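Long-range contacts in isomerase prhC (Penicillium brasilianum, PDB 5X9J), which acts as an isomerase in the biosynthesis of paraherquonin, a fungal meroterpenoid with a highly congested hexacyclic framework: residues B[59-64]-B[144-149]; B[108-113]-B[129-134]. One frame throughout, in Å; residues are numbered along the deposited sequence.

Both contacts belong to one mixed, curved sheet, and their centres lie about 11 Å apart. Interaction 2 (108-113 with 129-134) falls inside the chain loop that interaction 1 (59-64 with 144-149) closes. Strands 124-134 and 141-148, consecutive in the chain and neighbours in the sheet, join the two: Phe147 N is probably hydrogen-bonded to Leu129 O at 2.8 Å, and Ile131 N to Trp145 O at 2.9 Å. Side chains continue the link, Trp145 CZ3 resting 3.8 Å from Gln133 CB. Both contacts also reach the second subunit of the homodimer.

Interaction 1: residues B[59-64]-B[144-149]; sequences TYQCCP and IWEFFD
Tyr60 (chi1 -57°) and Trp145 (chi1 -64°) both carry CG anti to the carbonyl carbon, which sends their rings alongside each other from the same face of the sheet. The planes are only 4° apart but slid, so overlap is slight; Tyr60 CD1 lies over the rim of the indole, 3.4 Å from Trp145 NE1. On the sheet face opposite these rings, Gln61 bends at its second torsion and gives a 2.7 Å hydrogen bond from NE2 to OE2 of the extended Glu146. That acceptor lies in the amide plane and uses its anti lone pair. Between the backbones, Tyr60 N hydrogen-bonds to Ile144 O at 2.7 Å, and Glu146 N to Tyr60 O and Cys62 N to Glu146 O continue the ladder. This is the sheet's one parallel pairing, consistent with the alpha+beta barrel of NTF2-like proteins. Past the strand, Cys62 CB sits over the Phe147 face, 3.5 Å from the ring centroid, while Phe147 also packs on Leu129 of the second subunit. Were Phe147 an alanine, Cys62 CB would probably lose that face and a gap open toward this Leu129. Cys63 SG stands 3.9 Å over the centre of the Phe148 ring.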
loop_
_atom_site.group_PDB
_atom_site.type_symbol
_atom_site.label_atom_id
_atom_site.label_comp_id
_atom_site.label_asym_id
_atom_site.label_seq_id
_atom_site.Cartn_x
_atom_site.Cartn_y
_atom_site.Cartn_z
ATOM N N THR B 59 8.271 13.064 0.843
ATOM C CA THR B 59 8.039 11.624 0.826
ATOM C C THR B 59 7.238 11.232 2.064
ATOM O O THR B 59 7.656 11.518 3.189
ATOM C CB THR B 59 9.362 10.849 0.797
ATOM O OG1 THR B 59 10.120 11.232 -0.352
ATOM C CG2 THR B 59 9.097 9.335 0.741
ATOM N N TYR B 60 6.108 10.572 1.856
ATOM C CA TYR B 60 5.269 10.076 2.945
ATOM C C TYR B 60 5.334 8.556 2.990
ATOM O O TYR B 60 4.865 7.890 2.063
ATOM C CB TYR B 60 3.812 10.500 2.766
ATOM C CG TYR B 60 3.569 11.983 2.654
ATOM C CD1 TYR B 60 3.766 12.642 1.453
ATOM C CD2 TYR B 60 3.104 12.718 3.744
ATOM C CE1 TYR B 60 3.529 14.001 1.335
ATOM C CE2 TYR B 60 2.855 14.083 3.637
ATOM C CZ TYR B 60 3.078 14.715 2.425
ATOM O OH TYR B 60 2.847 16.066 2.284
ATOM N N GLN B 61 5.875 8.009 4.068
ATOM C CA GLN B 61 5.716 6.587 4.335
ATOM C C GLN B 61 4.362 6.390 5.010
ATOM O O GLN B 61 4.019 7.126 5.938
ATOM C CB GLN B 61 6.852 6.074 5.224
ATOM C CG GLN B 61 8.244 6.403 4.689
ATOM C CD GLN B 61 8.582 5.624 3.433
ATOM O OE1 GLN B 61 9.068 6.182 2.443
ATOM N NE2 GLN B 61 8.326 4.320 3.466
ATOM N N CYS B 62 3.590 5.413 4.542
ATOM C CA CYS B 62 2.180 5.324 4.904
ATOM C C CYS B 62 1.834 4.099 5.752
ATOM O O CYS B 62 0.661 3.733 5.838
ATOM C CB CYS B 62 1.322 5.344 3.642
ATOM S SG CYS B 62 1.426 6.915 2.744
ATOM N N CYS B 63 2.814 3.449 6.373
ATOM C CA CYS B 63 2.500 2.397 7.327
ATOM C C CYS B 63 2.580 2.976 8.727
ATOM O O CYS B 63 3.676 3.353 9.170
ATOM C CB CYS B 63 3.452 1.211 7.181
ATOM S SG CYS B 63 3.261 0.367 5.585
ATOM N N PRO B 64 1.468 3.065 9.459
ATOM C CA PRO B 64 1.500 3.732 10.771
ATOM C C PRO B 64 2.319 3.001 11.816
ATOM O O PRO B 64 2.587 3.585 12.873
ATOM C CB PRO B 64 0.016 3.792 11.176
ATOM C CG PRO B 64 -0.644 2.698 10.381
ATOM C CD PRO B 64 0.112 2.645 9.069
ATOM N N ILE B 144 5.632 11.903 -3.071
ATOM C CA ILE B 144 5.818 10.455 -3.066
ATOM C C ILE B 144 5.100 9.897 -1.846
ATOM O O ILE B 144 5.337 10.353 -0.723
ATOM C CB ILE B 144 7.310 10.064 -3.016
ATOM C CG1 ILE B 144 8.071 10.681 -4.187
ATOM C CG2 ILE B 144 7.477 8.534 -2.998
ATOM C CD1 ILE B 144 9.576 10.814 -3.939
ATOM N N TRP B 145 4.223 8.922 -2.068
ATOM C CA TRP B 145 3.611 8.145 -0.998
ATOM C C TRP B 145 4.036 6.699 -1.184
ATOM O O TRP B 145 3.965 6.174 -2.300
ATOM C CB TRP B 145 2.083 8.259 -1.029
ATOM C CG TRP B 145 1.600 9.662 -0.771
ATOM C CD1 TRP B 145 1.103 10.160 0.406
ATOM C CD2 TRP B 145 1.588 10.752 -1.709
ATOM N NE1 TRP B 145 0.781 11.495 0.250
ATOM C CE2 TRP B 145 1.062 11.879 -1.034
ATOM C CE3 TRP B 145 1.969 10.884 -3.049
ATOM C CZ2 TRP B 145 0.910 13.123 -1.658
ATOM C CZ3 TRP B 145 1.813 12.114 -3.669
ATOM C CH2 TRP B 145 1.286 13.222 -2.970
ATOM N N GLU B 146 4.472 6.055 -0.109
ATOM C CA GLU B 146 4.922 4.676 -0.211
ATOM C C GLU B 146 4.242 3.805 0.827
ATOM O O GLU B 146 4.206 4.151 2.010
ATOM C CB GLU B 146 6.442 4.555 -0.050
ATOM C CG GLU B 146 6.881 3.087 -0.053
ATOM C CD GLU B 146 8.395 2.869 0.023
ATOM O OE1 GLU B 146 8.942 2.295 -0.948
ATOM O OE2 GLU B 146 9.025 3.245 1.048
ATOM N N PHE B 147 3.718 2.675 0.376
ATOM C CA PHE B 147 3.278 1.582 1.229
ATOM C C PHE B 147 4.224 0.413 1.041
ATOM O O PHE B 147 4.626 0.113 -0.081
ATOM C CB PHE B 147 1.875 1.114 0.862
ATOM C CG PHE B 147 0.821 2.099 1.173
ATOM C CD1 PHE B 147 0.627 3.200 0.354
ATOM C CD2 PHE B 147 0.020 1.928 2.289
ATOM C CE1 PHE B 147 -0.360 4.132 0.649
ATOM C CE2 PHE B 147 -0.967 2.838 2.592
ATOM C CZ PHE B 147 -1.158 3.948 1.770
ATOM N N PHE B 148 4.567 -0.259 2.127
ATOM C CA PHE B 148 5.452 -1.406 2.035
ATOM C C PHE B 148 4.924 -2.436 3.010
ATOM O O PHE B 148 4.018 -2.154 3.794
ATOM C CB PHE B 148 6.908 -1.023 2.362
ATOM C CG PHE B 148 7.034 -0.268 3.654
ATOM C CD1 PHE B 148 6.896 1.110 3.680
ATOM C CD2 PHE B 148 7.214 -0.941 4.851
ATOM C CE1 PHE B 148 6.967 1.803 4.874
ATOM C CE2 PHE B 148 7.282 -0.262 6.043
ATOM C CZ PHE B 148 7.167 1.116 6.062
ATOM N N ASP B 149 5.486 -3.638 2.965
ATOM C CA ASP B 149 5.118 -4.657 3.940
ATOM C C ASP B 149 5.862 -4.352 5.225
ATOM O O ASP B 149 7.096 -4.459 5.286
ATOM C CB ASP B 149 5.434 -6.057 3.427
ATOM C CG ASP B 149 4.911 -7.149 4.359
ATOM O OD1 ASP B 149 4.137 -7.999 3.879
ATOM O OD2 ASP B 149 5.266 -7.151 5.560
#

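Interaction 2: residues B[108-113]-B[129-134]; sequences KIAFRA and LVILQA
Lys108 and Gln133 meet through a hydrogen bond from Lys108 NZ to Gln133 OE1, whose 2.5 Å is shorter than usual and should be read with caution. The same amide is held from its nitrogen too: Gln133 NE2 lies 3.0 Å from Ala134 O, in that carbonyl's plane, and also bonds Ala106 O, which should fix the rotation of the group. Between the strands, Ile109 and Leu132 exchange paired backbone bonds, Leu132 N to Ile109 O being the shorter at 2.8 Å. Phe111 and Val130 form the next hydrogen-bonded pair. Phe111 holds CG between its backbone N and carbonyl carbon (chi1 57°), turning the ring over Val130, whose CB sits above one face, 3.9 Å from the centroid. Leu132 CD1 closes on the ring edge, 3.8 Å from Phe111 CE2, and helix 26-43 packs against the same phenyl through Ala34 and Cys38. On the sheet face opposite Phe111 and Val130, Ala110 CB rests 3.8 Å from Ile131 CG1, and Leu129 and Ile131 pack on Leu129 of the second subunit. Alternation of the hydrogen-bonded pairs with non-hydrogen-bonded Lys108-Gln133, Ala110-Ile131 and Arg112-Leu129 marks an antiparallel beta hairpin, strands 108-119 and 124-134.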
loop_
_atom_site.group_PDB
_atom_site.type_symbol
_atom_site.label_atom_id
_atom_site.label_comp_id
_atom_site.label_asym_id
_atom_site.label_seq_id
_atom_site.Cartn_x
_atom_site.Cartn_y
_atom_site.Cartn_z
ATOM N N LYS B 108 -0.952 12.137 -11.571
ATOM C CA LYS B 108 -0.613 11.185 -10.522
ATOM C C LYS B 108 -0.544 9.780 -11.104
ATOM O O LYS B 108 -1.247 9.452 -12.063
ATOM C CB LYS B 108 -1.648 11.180 -9.397
ATOM C CG LYS B 108 -1.525 12.278 -8.356
ATOM C CD LYS B 108 -2.808 12.282 -7.509
ATOM C CE LYS B 108 -2.564 12.790 -6.095
ATOM N NZ LYS B 108 -2.383 14.265 -5.998
ATOM N N ILE B 109 0.279 8.936 -10.487
ATOM C CA ILE B 109 0.353 7.546 -10.905
ATOM C C ILE B 109 0.601 6.686 -9.678
ATOM O O ILE B 109 1.411 7.024 -8.810
ATOM C CB ILE B 109 1.434 7.352 -11.996
ATOM C CG1 ILE B 109 1.471 5.896 -12.477
ATOM C CG2 ILE B 109 2.814 7.836 -11.510
ATOM C CD1 ILE B 109 2.249 5.714 -13.823
ATOM N N ALA B 110 -0.120 5.576 -9.596
ATOM C CA ALA B 110 0.073 4.607 -8.531
ATOM C C ALA B 110 0.539 3.309 -9.168
ATOM O O ALA B 110 -0.040 2.867 -10.162
ATOM C CB ALA B 110 -1.214 4.377 -7.734
ATOM N N PHE B 111 1.587 2.706 -8.610
ATOM C CA PHE B 111 2.088 1.470 -9.185
ATOM C C PHE B 111 2.616 0.563 -8.088
ATOM O O PHE B 111 3.045 1.020 -7.030
ATOM C CB PHE B 111 3.183 1.732 -10.229
ATOM C CG PHE B 111 4.357 2.524 -9.708
ATOM C CD1 PHE B 111 5.481 1.879 -9.209
ATOM C CD2 PHE B 111 4.343 3.911 -9.746
ATOM C CE1 PHE B 111 6.576 2.611 -8.760
ATOM C CE2 PHE B 111 5.412 4.643 -9.288
ATOM C CZ PHE B 111 6.547 3.989 -8.805
ATOM N N ARG B 112 2.573 -0.732 -8.359
ATOM C CA ARG B 112 3.165 -1.726 -7.485
ATOM C C ARG B 112 4.638 -1.892 -7.822
ATOM O O ARG B 112 5.027 -1.852 -8.994
ATOM C CB ARG B 112 2.441 -3.061 -7.636
ATOM C CG ARG B 112 0.991 -3.046 -7.185
ATOM C CD ARG B 112 0.394 -4.436 -7.378
ATOM N NE ARG B 112 0.894 -5.375 -6.375
ATOM C CZ ARG B 112 0.586 -6.667 -6.348
ATOM N NH1 ARG B 112 -0.204 -7.184 -7.285
ATOM N NH2 ARG B 112 1.069 -7.440 -5.384
ATOM N N ALA B 113 5.460 -2.063 -6.789
ATOM C CA ALA B 113 6.890 -2.217 -6.975
ATOM C C ALA B 113 7.403 -3.273 -6.009
ATOM O O ALA B 113 6.754 -3.606 -5.010
ATOM C CB ALA B 113 7.631 -0.890 -6.764
ATOM N N LEU B 129 3.616 -0.255 -2.711
ATOM C CA LEU B 129 2.724 0.521 -3.564
ATOM C C LEU B 129 3.219 1.958 -3.496
ATOM O O LEU B 129 3.384 2.507 -2.404
ATOM C CB LEU B 129 1.264 0.395 -3.116
ATOM C CG LEU B 129 0.148 0.903 -4.062
ATOM C CD1 LEU B 129 0.097 2.435 -4.130
ATOM C CD2 LEU B 129 0.264 0.335 -5.441
ATOM N N VAL B 130 3.502 2.547 -4.648
ATOM C CA VAL B 130 4.050 3.895 -4.713
ATOM C C VAL B 130 3.040 4.770 -5.437
ATOM O O VAL B 130 2.512 4.375 -6.479
ATOM C CB VAL B 130 5.412 3.934 -5.430
ATOM C CG1 VAL B 130 5.913 5.389 -5.554
ATOM C CG2 VAL B 130 6.449 3.075 -4.674
ATOM N N ILE B 131 2.768 5.950 -4.892
ATOM C CA ILE B 131 2.027 6.974 -5.614
ATOM C C ILE B 131 2.973 8.135 -5.871
ATOM O O ILE B 131 3.627 8.620 -4.944
ATOM C CB ILE B 131 0.793 7.449 -4.833
ATOM C CG1 ILE B 131 -0.163 6.281 -4.571
ATOM C CG2 ILE B 131 0.091 8.589 -5.605
ATOM C CD1 ILE B 131 -1.395 6.680 -3.708
ATOM N N LEU B 132 3.035 8.593 -7.114
ATOM C CA LEU B 132 3.805 9.780 -7.453
ATOM C C LEU B 132 2.870 10.910 -7.856
ATOM O O LEU B 132 1.919 10.700 -8.610
ATOM C CB LEU B 132 4.786 9.512 -8.596
ATOM C CG LEU B 132 5.784 8.374 -8.379
ATOM C CD1 LEU B 132 6.636 8.171 -9.640
ATOM C CD2 LEU B 132 6.672 8.652 -7.175
ATOM N N GLN B 133 3.146 12.098 -7.338
ATOM C CA GLN B 133 2.566 13.330 -7.846
ATOM C C GLN B 133 3.620 13.962 -8.740
ATOM O O GLN B 133 4.713 14.290 -8.276
ATOM C CB GLN B 133 2.172 14.284 -6.714
ATOM C CG GLN B 133 1.780 15.684 -7.214
ATOM C CD GLN B 133 0.441 15.676 -7.913
ATOM O OE1 GLN B 133 -0.584 15.447 -7.282
ATOM N NE2 GLN B 133 0.441 15.895 -9.229
ATOM N N ALA B 134 3.312 14.089 -10.017
ATOM C CA ALA B 134 4.254 14.678 -10.953
ATOM C C ALA B 134 3.981 16.166 -11.091
ATOM O O ALA B 134 2.891 16.650 -10.779
ATOM C CB ALA B 134 4.145 14.006 -12.317
#